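Long-range contacts in G/U mismatch-specific DNA glycosylase (Deinococcus radiodurans, PDB 2C2Q), which is a DNA glycosylase of the uracil-DNA glycosylase superfamily, built round a central, mostly parallel beta-sheet flanked by helices: residues Val21-Thr27 / Pro76-Gly81; Leu26-Gly32 / Pro115-Thr121; Arg107-Glu111 / Leu146-Thr152. The protein carries 1 engineered substitution. All blocks are in the same frame, centred on the assembly; numbering follows the deposited sequence.

Interaction 1: Val21-Thr27 / Pro76-Gly81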
ATOM      1  N   VAL A  21      -3.932   8.138  -3.642  1.00 14.63           N
ATOM      2  CA  VAL A  21      -4.869   8.621  -2.649  1.00 14.13           C
ATOM      3  C   VAL A  21      -4.021   9.017  -1.440  1.00 15.85           C
ATOM      4  O   VAL A  21      -3.590   8.156  -0.630  1.00 14.13           O
ATOM      5  CB  VAL A  21      -5.899   7.520  -2.270  1.00 14.20           C
ATOM      6  CG1 VAL A  21      -6.869   7.965  -1.184  1.00 14.95           C
ATOM      7  CG2 VAL A  21      -6.609   7.014  -3.545  1.00 12.87           C
ATOM      8  N   LEU A  22      -3.765  10.306  -1.310  1.00 14.35           N
ATOM      9  CA  LEU A  22      -2.741  10.762  -0.363  1.00 15.71           C
ATOM     10  C   LEU A  22      -3.175  12.111   0.110  1.00 18.77           C
ATOM     11  O   LEU A  22      -3.713  12.915  -0.684  1.00 18.94           O
ATOM     12  CB  LEU A  22      -1.325  10.854  -0.995  1.00 16.22           C
ATOM     13  CG  LEU A  22      -0.649   9.536  -1.421  1.00 11.24           C
ATOM     14  CD1 LEU A  22       0.643   9.823  -2.189  1.00 13.77           C
ATOM     15  CD2 LEU A  22      -0.402   8.647  -0.143  1.00 11.92           C
ATOM     16  N   GLN A  23      -2.932  12.359   1.389  1.00 17.64           N
ATOM     17  CA  GLN A  23      -3.262  13.648   2.027  1.00 18.82           C
ATOM     18  C   GLN A  23      -2.552  13.642   3.386  1.00 19.10           C
ATOM     19  O   GLN A  23      -2.193  12.562   3.888  1.00 17.09           O
ATOM     20  CB  GLN A  23      -4.784  13.834   2.136  1.00 18.94           C
ATOM     21  CG  GLN A  23      -5.505  12.827   2.999  1.00 20.79           C
ATOM     22  CD  GLN A  23      -6.978  13.001   2.955  1.00 23.83           C
ATOM     23  OE1 GLN A  23      -7.570  13.051   1.870  1.00 28.61           O
ATOM     24  NE2 GLN A  23      -7.603  13.026   4.115  1.00 26.44           N
ATOM     25  N   PRO A  24      -2.296  14.813   3.975  1.00 19.85           N
ATOM     26  CA  PRO A  24      -1.804  14.858   5.372  1.00 21.91           C
ATOM     27  C   PRO A  24      -2.674  14.105   6.402  1.00 21.64           C
ATOM     28  O   PRO A  24      -3.908  13.945   6.240  1.00 20.64           O
ATOM     29  CB  PRO A  24      -1.840  16.375   5.708  1.00 22.28           C
ATOM     30  CG  PRO A  24      -1.719  17.062   4.370  1.00 22.10           C
ATOM     31  CD  PRO A  24      -2.494  16.169   3.390  1.00 21.20           C
ATOM     32  N   GLY A  25      -2.040  13.652   7.479  1.00 22.39           N
ATOM     33  CA  GLY A  25      -2.840  13.130   8.619  1.00 20.97           C
ATOM     34  C   GLY A  25      -3.385  11.709   8.505  1.00 20.89           C
ATOM     35  O   GLY A  25      -4.277  11.311   9.270  1.00 21.55           O
ATOM     36  N   LEU A  26      -2.928  10.930   7.517  1.00 18.70           N
ATOM     37  CA  LEU A  26      -3.448   9.583   7.361  1.00 17.71           C
ATOM     38  C   LEU A  26      -2.803   8.645   8.375  1.00 15.47           C
ATOM     39  O   LEU A  26      -1.657   8.822   8.697  1.00 17.94           O
ATOM     40  CB  LEU A  26      -3.186   9.015   5.955  1.00 15.20           C
ATOM     41  CG  LEU A  26      -4.043   9.675   4.819  1.00 16.28           C
ATOM     42  CD1 LEU A  26      -3.357   9.207   3.501  1.00 18.01           C
ATOM     43  CD2 LEU A  26      -5.435   9.252   4.833  1.00 19.70           C
ATOM     44  N   THR A  27      -3.598   7.684   8.787  1.00 15.48           N
ATOM     45  CA  THR A  27      -3.089   6.603   9.661  1.00 16.34           C
ATOM     46  C   THR A  27      -2.216   5.587   8.898  1.00 15.32           C
ATOM     47  O   THR A  27      -1.170   5.096   9.405  1.00 16.24           O
ATOM     48  CB  THR A  27      -4.242   5.917  10.410  1.00 17.05           C
ATOM     49  OG1 THR A  27      -5.019   6.903  11.145  1.00 18.67           O
ATOM     50  CG2 THR A  27      -3.634   5.028  11.499  1.00 17.55           C
ATOM     51  N   PRO A  76      -9.646   7.572   2.693  1.00 15.96           N
ATOM     52  CA  PRO A  76      -9.239   8.528   3.728  1.00 16.85           C
ATOM     53  C   PRO A  76     -10.262   8.781   4.835  1.00 16.64           C
ATOM     54  O   PRO A  76      -9.862   9.219   5.927  1.00 18.06           O
ATOM     55  CB  PRO A  76      -8.947   9.832   2.944  1.00 15.83           C
ATOM     56  CG  PRO A  76      -8.532   9.331   1.604  1.00 17.65           C
ATOM     57  CD  PRO A  76      -9.460   8.158   1.335  1.00 17.07           C
ATOM     58  N   GLN A  77     -11.528   8.518   4.574  1.00 17.01           N
ATOM     59  CA  GLN A  77     -12.544   8.688   5.608  1.00 19.63           C
ATOM     60  C   GLN A  77     -12.295   7.662   6.764  1.00 20.32           C
ATOM     61  O   GLN A  77     -12.789   7.812   7.881  1.00 20.77           O
ATOM     62  CB  GLN A  77     -13.939   8.597   4.997  1.00 19.15           C
ATOM     63  CG  GLN A  77     -14.424   7.179   4.672  1.00 16.72           C
ATOM     64  CD  GLN A  77     -15.787   7.143   4.126  1.00 12.80           C
ATOM     65  OE1 GLN A  77     -16.695   7.899   4.579  1.00 16.58           O
ATOM     66  NE2 GLN A  77     -15.998   6.239   3.159  1.00 18.44           N
ATOM     67  N   TYR A  78     -11.501   6.647   6.469  1.00 20.32           N
ATOM     68  CA  TYR A  78     -11.102   5.618   7.449  1.00 20.73           C
ATOM     69  C   TYR A  78      -9.653   5.788   7.850  1.00 20.94           C
ATOM     70  O   TYR A  78      -9.088   4.938   8.534  1.00 21.29           O
ATOM     71  CB  TYR A  78     -11.380   4.209   6.846  1.00 21.83           C
ATOM     72  CG  TYR A  78     -12.822   4.028   6.421  1.00 23.30           C
ATOM     73  CD1 TYR A  78     -13.848   4.310   7.297  1.00 23.09           C
ATOM     74  CD2 TYR A  78     -13.152   3.551   5.147  1.00 21.30           C
ATOM     75  CE1 TYR A  78     -15.186   4.148   6.937  1.00 26.46           C
ATOM     76  CE2 TYR A  78     -14.459   3.387   4.784  1.00 24.70           C
ATOM     77  CZ  TYR A  78     -15.475   3.696   5.676  1.00 24.61           C
ATOM     78  OH  TYR A  78     -16.790   3.509   5.314  1.00 27.76           O
ATOM     79  N   GLY A  79      -9.045   6.893   7.420  1.00 18.91           N
ATOM     80  CA  GLY A  79      -7.643   7.193   7.659  1.00 17.82           C
ATOM     81  C   GLY A  79      -6.622   6.409   6.826  1.00 15.65           C
ATOM     82  O   GLY A  79      -5.434   6.381   7.144  1.00 15.92           O
ATOM     83  N   LEU A  80      -7.086   5.855   5.707  1.00 15.49           N
ATOM     84  CA  LEU A  80      -6.235   5.059   4.822  1.00 14.55           C
ATOM     85  C   LEU A  80      -6.012   5.789   3.483  1.00 14.11           C
ATOM     86  O   LEU A  80      -6.929   6.458   2.982  1.00 14.68           O
ATOM     87  CB  LEU A  80      -6.866   3.709   4.519  1.00 13.48           C
ATOM     88  CG  LEU A  80      -6.445   2.548   5.464  1.00 13.62           C
ATOM     89  CD1 LEU A  80      -6.740   2.965   6.962  1.00 16.40           C
ATOM     90  CD2 LEU A  80      -7.145   1.290   5.059  1.00 15.12           C
ATOM     91  N   GLY A  81      -4.818   5.621   2.947  1.00 12.52           N
ATOM     92  CA  GLY A  81      -4.455   6.081   1.584  1.00 12.95           C
ATOM     93  C   GLY A  81      -3.787   4.983   0.771  1.00 13.98           C
ATOM     94  O   GLY A  81      -3.572   3.843   1.261  1.00 12.97           O
TER
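At the entry to edge strand 80-84 of the central sheet, Gly79 and Gly81 meet the loop that leads into the neighbouring strand 28-32, and Leu26 reaches both of them. Its CG sits beside the backbone N and anti to the carbonyl carbon (chi1 -71°), which sends the two methyls over the incoming chain: Leu26 CD1 lies 3.8 Å from Gly81 CA, while Leu26 CD2 comes to 3.7 Å from Leu80 O and also touches Pro76. The proline ring has two further neighbours. Val21 crosses it at about a right angle, with Val21 CG1 3.5 Å from Pro76 CG. In Gln23 the atoms CD, OE1 and NE2 are each 3.7 Å from Pro76 CB, so the amide meets the ring with its whole flat group rather than one end. This is where parallel pairing of the two strands begins: Gly79 and Gly81 both bond through their backbones to Leu28, and Gly81 goes on to Leu30. Just ahead of that pairing, Thr27 N gives a weak, bent bond to Gly79 O (2.8 Å, 126° at the hydrogen). The hydroxyl of Thr27 is hydrogen-bonded to Arg184 of helix 171-188. With no side chain on Gly81, Val21 O comes within 3.2 Å of Gly81 CA, while the backbone of Val21 bonds to Leu82 one residue on.

Interaction 2: Leu26-Gly32 / Pro115-Thr121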
ATOM      1  N   LEU A  26      -2.928  10.930   7.517  1.00 18.70           N
ATOM      2  CA  LEU A  26      -3.448   9.583   7.361  1.00 17.71           C
ATOM      3  C   LEU A  26      -2.803   8.645   8.375  1.00 15.47           C
ATOM      4  O   LEU A  26      -1.657   8.822   8.697  1.00 17.94           O
ATOM      5  CB  LEU A  26      -3.186   9.015   5.955  1.00 15.20           C
ATOM      6  CG  LEU A  26      -4.043   9.675   4.819  1.00 16.28           C
ATOM      7  CD1 LEU A  26      -3.357   9.207   3.501  1.00 18.01           C
ATOM      8  CD2 LEU A  26      -5.435   9.252   4.833  1.00 19.70           C
ATOM      9  N   THR A  27      -3.598   7.684   8.787  1.00 15.48           N
ATOM     10  CA  THR A  27      -3.089   6.603   9.661  1.00 16.34           C
ATOM     11  C   THR A  27      -2.216   5.587   8.898  1.00 15.32           C
ATOM     12  O   THR A  27      -1.170   5.096   9.405  1.00 16.24           O
ATOM     13  CB  THR A  27      -4.242   5.917  10.410  1.00 17.05           C
ATOM     14  OG1 THR A  27      -5.019   6.903  11.145  1.00 18.67           O
ATOM     15  CG2 THR A  27      -3.634   5.028  11.499  1.00 17.55           C
ATOM     16  N   LEU A  28      -2.600   5.258   7.680  1.00 15.20           N
ATOM     17  CA  LEU A  28      -1.984   4.143   7.029  1.00 14.50           C
ATOM     18  C   LEU A  28      -2.028   4.378   5.505  1.00 13.27           C
ATOM     19  O   LEU A  28      -3.105   4.608   4.970  1.00 15.26           O
ATOM     20  CB  LEU A  28      -2.788   2.868   7.337  1.00 14.28           C
ATOM     21  CG  LEU A  28      -2.552   1.602   6.432  1.00 14.57           C
ATOM     22  CD1 LEU A  28      -1.080   1.149   6.546  1.00 15.57           C
ATOM     23  CD2 LEU A  28      -3.526   0.469   6.788  1.00 16.78           C
ATOM     24  N   VAL A  29      -0.876   4.268   4.869  1.00 12.98           N
ATOM     25  CA  VAL A  29      -0.866   4.192   3.405  1.00 13.90           C
ATOM     26  C   VAL A  29      -0.377   2.806   2.979  1.00 12.51           C
ATOM     27  O   VAL A  29       0.713   2.364   3.384  1.00 12.80           O
ATOM     28  CB  VAL A  29       0.066   5.272   2.845  1.00 14.40           C
ATOM     29  CG1 VAL A  29       0.332   5.096   1.322  1.00 13.88           C
ATOM     30  CG2 VAL A  29      -0.450   6.703   3.195  1.00 13.75           C
ATOM     31  N   LEU A  30      -1.163   2.192   2.104  1.00 12.51           N
ATOM     32  CA  LEU A  30      -0.929   0.812   1.599  1.00 13.13           C
ATOM     33  C   LEU A  30      -0.306   0.960   0.219  1.00 11.98           C
ATOM     34  O   LEU A  30      -0.894   1.612  -0.669  1.00 12.33           O
ATOM     35  CB  LEU A  30      -2.211   0.021   1.535  1.00 13.26           C
ATOM     36  CG  LEU A  30      -2.711  -0.320   2.961  1.00 14.40           C
ATOM     37  CD1 LEU A  30      -4.264  -0.267   2.971  1.00 17.67           C
ATOM     38  CD2 LEU A  30      -2.044  -1.704   3.415  1.00 11.10           C
ATOM     39  N   VAL A  31       0.890   0.424   0.072  1.00 12.23           N
ATOM     40  CA  VAL A  31       1.696   0.635  -1.136  1.00 12.91           C
ATOM     41  C   VAL A  31       1.905  -0.692  -1.910  1.00 13.33           C
ATOM     42  O   VAL A  31       2.485  -1.665  -1.344  1.00 13.34           O
ATOM     43  CB  VAL A  31       3.074   1.189  -0.782  1.00 13.80           C
ATOM     44  CG1 VAL A  31       3.895   1.423  -2.084  1.00 14.50           C
ATOM     45  CG2 VAL A  31       2.966   2.487   0.086  1.00 15.15           C
ATOM     46  N   GLY A  32       1.402  -0.783  -3.132  1.00 11.85           N
ATOM     47  CA  GLY A  32       1.597  -1.996  -3.919  1.00 12.65           C
ATOM     48  C   GLY A  32       2.816  -1.902  -4.834  1.00 13.55           C
ATOM     49  O   GLY A  32       3.550  -0.921  -4.794  1.00 12.94           O
ATOM     50  N   PRO A 115       2.245   9.914   6.756  1.00 18.57           N
ATOM     51  CA  PRO A 115       1.241   8.974   7.305  1.00 17.85           C
ATOM     52  C   PRO A 115       1.812   8.251   8.552  1.00 17.02           C
ATOM     53  O   PRO A 115       3.050   8.150   8.661  1.00 17.51           O
ATOM     54  CB  PRO A 115       1.044   7.974   6.157  1.00 18.09           C
ATOM     55  CG  PRO A 115       2.374   8.002   5.429  1.00 18.46           C
ATOM     56  CD  PRO A 115       2.804   9.478   5.467  1.00 19.49           C
ATOM     57  N   ARG A 116       0.953   7.758   9.443  1.00 17.32           N
ATOM     58  CA  ARG A 116       1.468   7.072  10.666  1.00 17.40           C
ATOM     59  C   ARG A 116       2.129   5.731  10.306  1.00 17.33           C
ATOM     60  O   ARG A 116       3.100   5.319  10.969  1.00 18.22           O
ATOM     61  CB  ARG A 116       0.366   6.875  11.705  1.00 17.05           C
ATOM     62  CG  ARG A 116      -0.186   8.215  12.352  1.00 17.78           C
ATOM     63  CD  ARG A 116       0.890   9.200  12.849  1.00 19.06           C
ATOM     64  NE  ARG A 116       1.930   8.550  13.620  1.00 19.31           N
ATOM     65  CZ  ARG A 116       1.815   8.202  14.909  1.00 21.29           C
ATOM     66  NH1 ARG A 116       0.683   8.478  15.592  1.00 20.29           N
ATOM     67  NH2 ARG A 116       2.829   7.549  15.494  1.00 20.33           N
ATOM     68  N   ILE A 117       1.607   5.077   9.259  1.00 17.12           N
ATOM     69  CA  ILE A 117       2.119   3.766   8.842  1.00 16.10           C
ATOM     70  C   ILE A 117       2.218   3.748   7.330  1.00 16.22           C
ATOM     71  O   ILE A 117       1.327   4.297   6.662  1.00 15.51           O
ATOM     72  CB  ILE A 117       1.212   2.616   9.291  1.00 18.05           C
ATOM     73  CG1 ILE A 117       1.019   2.629  10.846  1.00 17.03           C
ATOM     74  CG2 ILE A 117       1.837   1.293   8.800  1.00 17.15           C
ATOM     75  CD1 ILE A 117      -0.198   1.859  11.248  1.00 19.50           C
ATOM     76  N   VAL A 118       3.337   3.218   6.818  1.00 14.34           N
ATOM     77  CA  VAL A 118       3.397   2.807   5.388  1.00 14.46           C
ATOM     78  C   VAL A 118       3.468   1.276   5.388  1.00 14.36           C
ATOM     79  O   VAL A 118       4.390   0.725   5.978  1.00 14.86           O
ATOM     80  CB  VAL A 118       4.619   3.442   4.674  1.00 15.87           C
ATOM     81  CG1 VAL A 118       4.785   2.843   3.201  1.00 13.16           C
ATOM     82  CG2 VAL A 118       4.378   4.927   4.585  1.00 14.90           C
ATOM     83  N   ALA A 119       2.500   0.604   4.756  1.00 15.22           N
ATOM     84  CA  ALA A 119       2.502  -0.872   4.769  1.00 13.96           C
ATOM     85  C   ALA A 119       2.587  -1.332   3.305  1.00 14.50           C
ATOM     86  O   ALA A 119       1.726  -0.995   2.501  1.00 13.67           O
ATOM     87  CB  ALA A 119       1.269  -1.452   5.447  1.00 13.69           C
ATOM     88  N   PHE A 120       3.709  -1.962   2.949  1.00 12.52           N
ATOM     89  CA  PHE A 120       3.848  -2.578   1.616  1.00 13.84           C
ATOM     90  C   PHE A 120       2.955  -3.798   1.537  1.00 15.13           C
ATOM     91  O   PHE A 120       2.931  -4.636   2.463  1.00 15.28           O
ATOM     92  CB  PHE A 120       5.307  -2.955   1.312  1.00 15.71           C
ATOM     93  CG  PHE A 120       6.186  -1.744   1.219  1.00 16.60           C
ATOM     94  CD1 PHE A 120       6.298  -1.067  -0.002  1.00 19.65           C
ATOM     95  CD2 PHE A 120       6.772  -1.193   2.363  1.00 16.39           C
ATOM     96  CE1 PHE A 120       7.053   0.090  -0.136  1.00 16.88           C
ATOM     97  CE2 PHE A 120       7.537  -0.014   2.223  1.00 20.67           C
ATOM     98  CZ  PHE A 120       7.675   0.603   0.987  1.00 17.46           C
ATOM     99  N   THR A 121       2.159  -3.874   0.478  1.00 12.61           N
ATOM    100  CA  THR A 121       1.216  -5.023   0.329  1.00 14.15           C
ATOM    101  C   THR A 121       1.851  -6.233  -0.350  1.00 14.38           C
ATOM    102  O   THR A 121       1.155  -7.153  -0.748  1.00 15.82           O
ATOM    103  CB  THR A 121      -0.059  -4.591  -0.438  1.00 14.70           C
ATOM    104  OG1 THR A 121       0.331  -4.169  -1.780  1.00 15.02           O
ATOM    105  CG2 THR A 121      -0.673  -3.324   0.258  1.00 13.26           C
TER
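Leu28 to Val31 pair in parallel with Ile117 to Phe120, residue for residue, the strand axes 4.7 Å apart at closest and their directions 21° from each other. These are the two middle parallel strands of the alpha/beta sheet of this uracil-DNA glycosylase relative, with strand 80-84 beyond one and strand 153-156 beyond the other. The bonds alternate from strand to strand: Val29 N to Ile117 O, Ala119 N to Val29 O, Val31 N to Ala119 O, Thr121 N to Val31 O, all nearly straight. Before them Arg116 N bonds to Leu26 O, and Ile117 N makes a weak, bent bond to Thr27 O. On the face that packs on helix 171-188, Leu28 holds CG anti to its backbone N (chi1 163°), which lays CD1 across the neighbouring strand: Leu28 CD1 is 3.7 Å from both Ile117 CG2 and Ala119 CB. Leu30 follows further along, its CD2 3.9 Å from Ala119 CB and 3.8 Å from Thr121 CG2, crossing the threonine at about a right angle. On the other face lie Val29, Val31, Val118 and Phe120. Val29 and Val31 each put CG2 beside the backbone N, a turn that tips this methyl back toward an earlier residue of the partner strand: Val29 CG2 to Pro115 CB at 3.6 Å, Val31 CG2 to Val118 CG1 at the same separation. The second methyl of Val31 rests obliquely by the Phe120 ring, CG1 to CE1 3.9 Å, the two side chains pointing the same way. Where the strands end, near a bound acetate, the hydroxyl of Thr121 is hydrogen-bonded to Tyr46, and Thr121 OG1 stands 3.3 Å from Gly32 CA.

Interaction 3: Arg107-Glu111 / Leu146-Thr152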
ATOM      1  N   ARG A 107       9.250   7.904  -1.589  1.00 20.09           N
ATOM      2  CA  ARG A 107       9.863   8.455  -0.377  1.00 21.61           C
ATOM      3  C   ARG A 107       9.555   9.922  -0.232  1.00 22.10           C
ATOM      4  O   ARG A 107       9.250  10.361   0.863  1.00 21.50           O
ATOM      5  CB  ARG A 107      11.344   8.182  -0.402  1.00 22.84           C
ATOM      6  CG  ARG A 107      11.719   6.781   0.118  1.00 25.10           C
ATOM      7  CD  ARG A 107      13.243   6.493  -0.069  1.00 25.06           C
ATOM      8  NE  ARG A 107      13.656   5.128   0.299  1.00 30.09           N
ATOM      9  CZ  ARG A 107      13.907   4.703   1.535  1.00 32.38           C
ATOM     10  NH1 ARG A 107      13.773   5.523   2.587  1.00 34.03           N
ATOM     11  NH2 ARG A 107      14.273   3.431   1.737  1.00 31.72           N
ATOM     12  N   ARG A 108       9.565  10.667  -1.328  1.00 21.94           N
ATOM     13  CA  ARG A 108       9.178  12.097  -1.287  1.00 24.09           C
ATOM     14  C   ARG A 108       7.743  12.326  -0.823  1.00 21.70           C
ATOM     15  O   ARG A 108       7.468  13.241  -0.060  1.00 20.31           O
ATOM     16  CB  ARG A 108       9.376  12.761  -2.631  1.00 22.58           C
ATOM     17  CG  ARG A 108      10.834  12.879  -3.004  1.00 29.03           C
ATOM     18  CD  ARG A 108      11.102  13.163  -4.512  1.00 29.52           C
ATOM     19  NE  ARG A 108      10.395  14.325  -5.047  1.00 37.65           N
ATOM     20  CZ  ARG A 108       9.575  14.293  -6.100  1.00 43.39           C
ATOM     21  NH1 ARG A 108       9.356  13.137  -6.738  1.00 45.98           N
ATOM     22  NH2 ARG A 108       8.967  15.412  -6.518  1.00 43.45           N
ATOM     23  N   LYS A 109       6.824  11.475  -1.290  1.00 18.64           N
ATOM     24  CA  LYS A 109       5.470  11.528  -0.840  1.00 16.80           C
ATOM     25  C   LYS A 109       5.357  11.233   0.680  1.00 17.24           C
ATOM     26  O   LYS A 109       4.564  11.819   1.356  1.00 17.99           O
ATOM     27  CB  LYS A 109       4.613  10.548  -1.661  1.00 16.80           C
ATOM     28  CG  LYS A 109       4.468  10.954  -3.137  1.00 15.51           C
ATOM     29  CD  LYS A 109       3.925   9.767  -3.965  1.00 16.63           C
ATOM     30  CE  LYS A 109       4.090  10.041  -5.407  1.00 16.46           C
ATOM     31  NZ  LYS A 109       3.656   8.847  -6.266  1.00 15.53           N
ATOM     32  N   VAL A 110       6.077  10.221   1.162  1.00 17.68           N
ATOM     33  CA  VAL A 110       5.971   9.832   2.547  1.00 19.31           C
ATOM     34  C   VAL A 110       6.455  10.989   3.444  1.00 20.52           C
ATOM     35  O   VAL A 110       5.871  11.246   4.483  1.00 20.55           O
ATOM     36  CB  VAL A 110       6.758   8.567   2.815  1.00 19.56           C
ATOM     37  CG1 VAL A 110       6.787   8.255   4.302  1.00 18.39           C
ATOM     38  CG2 VAL A 110       6.090   7.389   2.087  1.00 18.55           C
ATOM     39  N   GLU A 111       7.497  11.649   2.979  1.00 21.95           N
ATOM     40  CA  GLU A 111       8.134  12.766   3.711  1.00 24.13           C
ATOM     41  C   GLU A 111       7.165  13.935   3.769  1.00 24.14           C
ATOM     42  O   GLU A 111       7.090  14.641   4.765  1.00 24.62           O
ATOM     43  CB  GLU A 111       9.415  13.209   3.003  1.00 24.21           C
ATOM     44  CG  GLU A 111      10.015  14.515   3.579  1.00 29.28           C
ATOM     45  CD  GLU A 111      10.202  14.499   5.101  1.00 34.89           C
ATOM     46  OE1 GLU A 111      10.591  13.442   5.667  1.00 33.99           O
ATOM     47  OE2 GLU A 111       9.968  15.553   5.755  1.00 36.16           O
ATOM     48  N   LEU A 146      15.916   3.784   7.375  1.00 49.85           N
ATOM     49  CA  LEU A 146      16.848   4.828   6.831  1.00 50.09           C
ATOM     50  C   LEU A 146      16.602   5.389   5.395  1.00 50.24           C
ATOM     51  O   LEU A 146      16.674   4.674   4.393  1.00 50.48           O
ATOM     52  CB  LEU A 146      18.317   4.367   6.889  1.00 50.79           C
ATOM     53  CG  LEU A 146      19.107   4.055   8.178  1.00 53.87           C
ATOM     54  CD1 LEU A 146      20.520   3.546   7.805  1.00 54.52           C
ATOM     55  CD2 LEU A 146      19.168   5.246   9.202  1.00 55.41           C
ATOM     56  N   ASP A 147      16.252   6.669   5.322  1.00 49.66           N
ATOM     57  CA  ASP A 147      15.600   7.267   6.468  1.00 48.73           C
ATOM     58  C   ASP A 147      14.190   7.784   6.190  1.00 46.95           C
ATOM     59  O   ASP A 147      13.767   7.875   5.043  1.00 46.43           O
ATOM     60  CB  ASP A 147      16.459   8.269   7.225  1.00 49.61           C
ATOM     61  CG  ASP A 147      16.180   8.198   8.697  1.00 51.51           C
ATOM     62  OD1 ASP A 147      16.089   9.260   9.364  1.00 56.35           O
ATOM     63  OD2 ASP A 147      15.987   7.095   9.257  1.00 51.54           O
ATOM     64  N   TRP A 148      13.480   8.131   7.264  1.00 44.05           N
ATOM     65  CA  TRP A 148      12.060   7.918   7.293  1.00 41.70           C
ATOM     66  C   TRP A 148      11.542   8.682   8.508  1.00 38.90           C
ATOM     67  O   TRP A 148      12.193   8.684   9.585  1.00 38.64           O
ATOM     68  CB  TRP A 148      11.881   6.388   7.474  1.00 43.75           C
ATOM     69  CG  TRP A 148      10.648   5.763   6.960  1.00 44.76           C
ATOM     70  CD1 TRP A 148       9.548   5.436   7.697  1.00 47.37           C
ATOM     71  CD2 TRP A 148      10.369   5.337   5.612  1.00 45.94           C
ATOM     72  NE1 TRP A 148       8.592   4.862   6.894  1.00 48.39           N
ATOM     73  CE2 TRP A 148       9.069   4.782   5.610  1.00 48.09           C
ATOM     74  CE3 TRP A 148      11.076   5.377   4.406  1.00 48.40           C
ATOM     75  CZ2 TRP A 148       8.457   4.273   4.438  1.00 46.96           C
ATOM     76  CZ3 TRP A 148      10.462   4.876   3.236  1.00 47.64           C
ATOM     77  CH2 TRP A 148       9.170   4.349   3.264  1.00 46.36           C
ATOM     78  N   PRO A 149      10.386   9.329   8.378  1.00 35.48           N
ATOM     79  CA  PRO A 149       9.814  10.029   9.525  1.00 33.85           C
ATOM     80  C   PRO A 149       9.644   8.976  10.637  1.00 32.56           C
ATOM     81  O   PRO A 149       9.077   7.881  10.385  1.00 31.07           O
ATOM     82  CB  PRO A 149       8.460  10.546   8.999  1.00 34.07           C
ATOM     83  CG  PRO A 149       8.638  10.575   7.441  1.00 33.96           C
ATOM     84  CD  PRO A 149       9.513   9.385   7.184  1.00 35.46           C
ATOM     85  N   ALA A 150      10.135   9.294  11.836  1.00 30.03           N
ATOM     86  CA  ALA A 150      10.199   8.333  12.926  1.00 29.49           C
ATOM     87  C   ALA A 150       8.799   7.950  13.353  1.00 29.16           C
ATOM     88  O   ALA A 150       8.580   6.889  13.976  1.00 29.10           O
ATOM     89  CB  ALA A 150      10.897   8.964  14.130  1.00 29.91           C
ATOM     90  N   GLU A 151       7.844   8.831  13.050  1.00 27.90           N
ATOM     91  CA  GLU A 151       6.479   8.565  13.527  1.00 28.81           C
ATOM     92  C   GLU A 151       5.753   7.825  12.420  1.00 27.28           C
ATOM     93  O   GLU A 151       4.543   7.510  12.568  1.00 29.03           O
ATOM     94  CB  GLU A 151       5.769   9.845  13.978  1.00 29.51           C
ATOM     95  CG  GLU A 151       6.232  10.260  15.393  1.00 29.95           C
ATOM     96  CD  GLU A 151       5.912  11.702  15.755  1.00 30.96           C
ATOM     97  OE1 GLU A 151       6.005  12.581  14.853  1.00 22.32           O
ATOM     98  OE2 GLU A 151       5.583  11.941  16.972  1.00 29.88           O
ATOM     99  N   THR A 152       6.520   7.503  11.377  1.00 25.80           N
ATOM    100  CA  THR A 152       6.032   6.667  10.209  1.00 24.42           C
ATOM    101  C   THR A 152       6.618   5.245  10.299  1.00 22.30           C
ATOM    102  O   THR A 152       7.735   5.016   9.936  1.00 22.63           O
ATOM    103  CB  THR A 152       6.443   7.260   8.816  1.00 24.74           C
ATOM    104  OG1 THR A 152       5.832   8.548   8.621  1.00 26.44           O
ATOM    105  CG2 THR A 152       5.854   6.364   7.642  1.00 24.56           C
TER
HETATM  106  O   HOH W   1      14.852   2.680   4.746  1.00 45.34           O
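Arg107 runs out straight from CG to NE (chi2 174°) and Trp148 turns CG anti to its backbone N (chi1 -153°), which carries the indole over to the helix and brings the end of the arginine against its six-membered side. The two flat groups stand almost perpendicular, 84° apart. Trp148 CZ3 lies over one face of the guanidinium, 3.4 Å above its plane, whereas from the indole's side Arg107 NH1 sits at the ring edge, 3.3 Å from Trp148 CE3; the cation is thus placed beside the aromatic system and not above it. Asp147 O and a water both lie at the guanidinium edge. That water accepts from Arg107 NH2 at 3.2 Å and from Leu146 N at 3.0 Å, and donates to Leu146 O at 2.7 Å, stitching the helix to the loop next to the cis peptide before Asp147. A second acceptor for NH2, Thr129 O, further fixes how the guanidinium is turned. One turn along, Val110 points CG1 into the loop, where it comes near the indole and lies 3.9 Å from Thr152 CG2 and 4.1 Å from Pro149 CD. Pro149 opens a type I turn that closes at Thr152, and Glu111 brings OE1 to 3.9 Å from Pro149 CG, while its OE2 is in a salt bridge to Arg114. Beneath this layer runs strand 117-120: its Val118 takes the side chains of Val110, Trp148 and Thr152 together, so helix 103-113 and the loop leading into strand 153-156 pack side by side on the same sheet face.

In the fold
Interactions 1 and 2 share Leu26 and Thr27 and build one sheet: strand 28-32 sits between 80-84 and 117-120, exchanging backbone bonds with both. Interaction 2, nearest the centre of the chain, is regular strand pairing with apolar methyls on both faces. Interaction 1 is buried too, but at the sheet's margin, where side chains pack against glycine backbone and a proline ring. Interaction 3 is partly exposed and combines an arginine, a tryptophan and a water with a small apolar patch of Val110 and Pro149. It is tied to interaction 2 through Pro115 O with Thr152 OG1 and Arg116 NE with Glu151 O, and touches interaction 1 where Leu22 packs on Lys109.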